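PDB 3QWU: DNA ligase from Aquifex aeolicus, which probably seals nucleic acid strands as an ATP-dependent ligase, with an RNA-ligase-type adenylation domain that binds adenosine, and also binds calcium. Local coordinates for residues R119-N124 against L176-L182. Residues are numbered along the deposited sequence; the frame is centred on the assembly and turned at random.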
loop_
_atom_site.group_PDB
_atom_site.type_symbol
_atom_site.label_atom_id
_atom_site.label_comp_id
_atom_site.label_asym_id
_atom_site.label_seq_id
_atom_site.Cartn_x
_atom_site.Cartn_y
_atom_site.Cartn_z
ATOM N N ARG A 119 17.963 -39.722 12.018
ATOM C CA ARG A 119 17.642 -40.990 12.729
ATOM C C ARG A 119 16.168 -41.078 13.096
ATOM O O ARG A 119 15.530 -42.099 12.870
ATOM C CB ARG A 119 18.468 -41.076 14.035
ATOM C CG ARG A 119 18.541 -42.416 14.727
ATOM C CD ARG A 119 19.590 -42.385 15.866
ATOM N NE ARG A 119 19.002 -42.597 17.207
ATOM C CZ ARG A 119 18.981 -41.714 18.221
ATOM N NH1 ARG A 119 19.521 -40.499 18.096
ATOM N NH2 ARG A 119 18.402 -42.041 19.390
ATOM N N ILE A 120 15.631 -40.002 13.669
ATOM C CA ILE A 120 14.173 -39.926 13.976
ATOM C C ILE A 120 13.248 -40.360 12.810
ATOM O O ILE A 120 12.279 -41.080 13.008
ATOM C CB ILE A 120 13.770 -38.534 14.486
ATOM C CG1 ILE A 120 12.273 -38.471 14.808
ATOM C CG2 ILE A 120 14.071 -37.463 13.457
ATOM C CD1 ILE A 120 11.839 -37.125 15.408
ATOM N N LEU A 121 13.567 -39.963 11.598
ATOM C CA LEU A 121 12.794 -40.411 10.441
ATOM C C LEU A 121 13.093 -41.893 10.160
ATOM O O LEU A 121 12.171 -42.693 9.932
ATOM C CB LEU A 121 13.056 -39.524 9.181
ATOM C CG LEU A 121 12.680 -38.012 9.309
ATOM C CD1 LEU A 121 12.960 -37.215 8.031
ATOM C CD2 LEU A 121 11.211 -37.797 9.755
ATOM N N ASP A 122 14.355 -42.285 10.203
ATOM C CA ASP A 122 14.674 -43.692 10.014
ATOM C C ASP A 122 13.823 -44.564 10.933
ATOM O O ASP A 122 13.338 -45.624 10.504
ATOM C CB ASP A 122 16.149 -43.967 10.254
ATOM C CG ASP A 122 17.043 -43.264 9.247
ATOM O OD1 ASP A 122 16.562 -42.933 8.139
ATOM O OD2 ASP A 122 18.222 -43.026 9.563
ATOM N N GLU A 123 13.632 -44.127 12.175
ATOM C CA GLU A 123 12.903 -44.907 13.175
ATOM C C GLU A 123 11.409 -44.634 13.158
ATOM O O GLU A 123 10.655 -45.403 13.680
ATOM C CB GLU A 123 13.461 -44.662 14.592
ATOM C CG GLU A 123 14.953 -45.047 14.669
ATOM C CD GLU A 123 15.562 -44.995 16.062
ATOM O OE1 GLU A 123 14.920 -44.538 17.020
ATOM O OE2 GLU A 123 16.706 -45.423 16.205
ATOM N N ASN A 124 10.996 -43.527 12.568
ATOM C CA ASN A 124 9.611 -43.132 12.497
ATOM C C ASN A 124 9.376 -42.536 11.110
ATOM O O ASN A 124 9.174 -41.342 10.994
ATOM C CB ASN A 124 9.325 -42.093 13.578
ATOM C CG ASN A 124 9.879 -42.503 14.980
ATOM O OD1 ASN A 124 9.128 -43.058 15.786
ATOM N ND2 ASN A 124 11.188 -42.232 15.256
ATOM N N LEU A 176 9.580 -36.395 21.335
ATOM C CA LEU A 176 10.435 -36.718 20.201
ATOM C C LEU A 176 11.703 -35.872 20.155
ATOM O O LEU A 176 12.765 -36.369 19.806
ATOM C CB LEU A 176 9.701 -36.612 18.890
ATOM C CG LEU A 176 8.646 -37.692 18.708
ATOM C CD1 LEU A 176 7.632 -37.229 17.652
ATOM C CD2 LEU A 176 9.237 -39.149 18.363
ATOM N N ILE A 177 11.588 -34.592 20.486
ATOM C CA ILE A 177 12.717 -33.669 20.445
ATOM C C ILE A 177 13.716 -34.021 21.530
ATOM O O ILE A 177 14.929 -33.981 21.305
ATOM C CB ILE A 177 12.254 -32.243 20.671
ATOM C CG1 ILE A 177 11.390 -31.769 19.495
ATOM C CG2 ILE A 177 13.431 -31.300 20.864
ATOM C CD1 ILE A 177 10.632 -30.418 19.776
ATOM N N GLU A 178 13.223 -34.400 22.700
ATOM C CA GLU A 178 14.113 -34.796 23.796
ATOM C C GLU A 178 14.813 -36.135 23.432
ATOM O O GLU A 178 16.031 -36.272 23.579
ATOM C CB GLU A 178 13.362 -34.812 25.135
ATOM C CG GLU A 178 13.985 -35.674 26.255
ATOM C CD GLU A 178 15.056 -34.958 27.148
ATOM O OE1 GLU A 178 15.668 -33.935 26.724
ATOM O OE2 GLU A 178 15.286 -35.460 28.287
ATOM N N LYS A 179 14.069 -37.079 22.883
ATOM C CA LYS A 179 14.624 -38.397 22.591
ATOM C C LYS A 179 15.786 -38.329 21.597
ATOM O O LYS A 179 16.864 -38.859 21.874
ATOM C CB LYS A 179 13.527 -39.319 22.058
ATOM C CG LYS A 179 13.956 -40.765 21.902
ATOM C CD LYS A 179 12.805 -41.636 21.479
ATOM C CE LYS A 179 13.274 -43.029 21.164
ATOM N NZ LYS A 179 12.515 -43.602 20.025
ATOM N N TYR A 180 15.566 -37.620 20.481
ATOM C CA TYR A 180 16.485 -37.575 19.350
ATOM C C TYR A 180 17.401 -36.362 19.347
ATOM O O TYR A 180 18.212 -36.159 18.420
ATOM C CB TYR A 180 15.675 -37.620 18.066
ATOM C CG TYR A 180 14.992 -38.957 17.873
ATOM C CD1 TYR A 180 13.606 -39.101 17.990
ATOM C CD2 TYR A 180 15.742 -40.095 17.578
ATOM C CE1 TYR A 180 13.007 -40.361 17.802
ATOM C CE2 TYR A 180 15.161 -41.310 17.380
ATOM C CZ TYR A 180 13.811 -41.452 17.499
ATOM O OH TYR A 180 13.305 -42.690 17.330
ATOM N N ASN A 181 17.224 -35.539 20.377
ATOM C CA ASN A 181 18.043 -34.374 20.610
ATOM C C ASN A 181 18.017 -33.331 19.525
ATOM O O ASN A 181 19.031 -32.771 19.175
ATOM C CB ASN A 181 19.459 -34.829 20.783
ATOM C CG ASN A 181 20.115 -34.101 21.866
ATOM O OD1 ASN A 181 19.965 -34.467 23.074
ATOM N ND2 ASN A 181 20.828 -33.034 21.498
ATOM N N LEU A 182 16.837 -33.036 19.021
ATOM C CA LEU A 182 16.695 -32.103 17.913
ATOM C C LEU A 182 16.851 -30.638 18.364
ATOM O O LEU A 182 16.535 -30.296 19.481
ATOM C CB LEU A 182 15.339 -32.342 17.234
ATOM C CG LEU A 182 15.143 -33.799 16.732
ATOM C CD1 LEU A 182 13.786 -34.009 16.073
ATOM C CD2 LEU A 182 16.292 -34.179 15.765
#
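The hydroxyl of Tyr180 shows how one polar atom can be fixed where two helices meet. It donates a very short hydrogen bond to Glu123 OE1, with 2.5 Å between OH and OE1, and accepts one from Asn124 ND2 at 3.0 Å. Lys179 NZ, from the residue just before it, is a second donor to the same oxygen. The Asn124 amide uses both of its hydrogens: while one reaches the tyrosine, ND2 gives the other to Ile120 O at 2.8 Å, in the carbonyl plane and on a lone pair. Both acceptors lie nearly in the amide plane, which should fix its rotation; Asn124, the first residue past helix 119-123, thus bonds back to that helix.

Along the ring, away from the hydroxyl, the contact turns apolar. Ile120 CB sits over one face of the Tyr180 ring, 3.7 Å from its centroid, a CH-pi contact; Lys179 CG lies over the opposite face, toward the rim. With CG1 anti to the backbone N (chi1 -180°), Ile120 runs past the ring and brings CD1 to within 3.7 Å of Leu182 CD1.

The axes of the short segments 119-123 and 176-180 lie 110° apart, and both helices pack here against the antiparallel sheet of the adenylation domain. Ile120 and Leu176 both touch Leu127 and Phe159; the strand of Phe159 also carries the adenosine-binding Phe157, whose side chain is about 10 Å from that of Leu182.

A phenylalanine in place of Tyr180 would probably leave Glu123, Asn124 and Lys179 without the oxygen they share. On the exposed side, Arg119 turns a guanidinium face to the ring edge, its CZ 3.7 Å from Tyr180 CD2. Arg119 NE makes a long salt bridge with Glu123 OE2, while OE1 of the same carboxylate has a long one to Lys179 NZ.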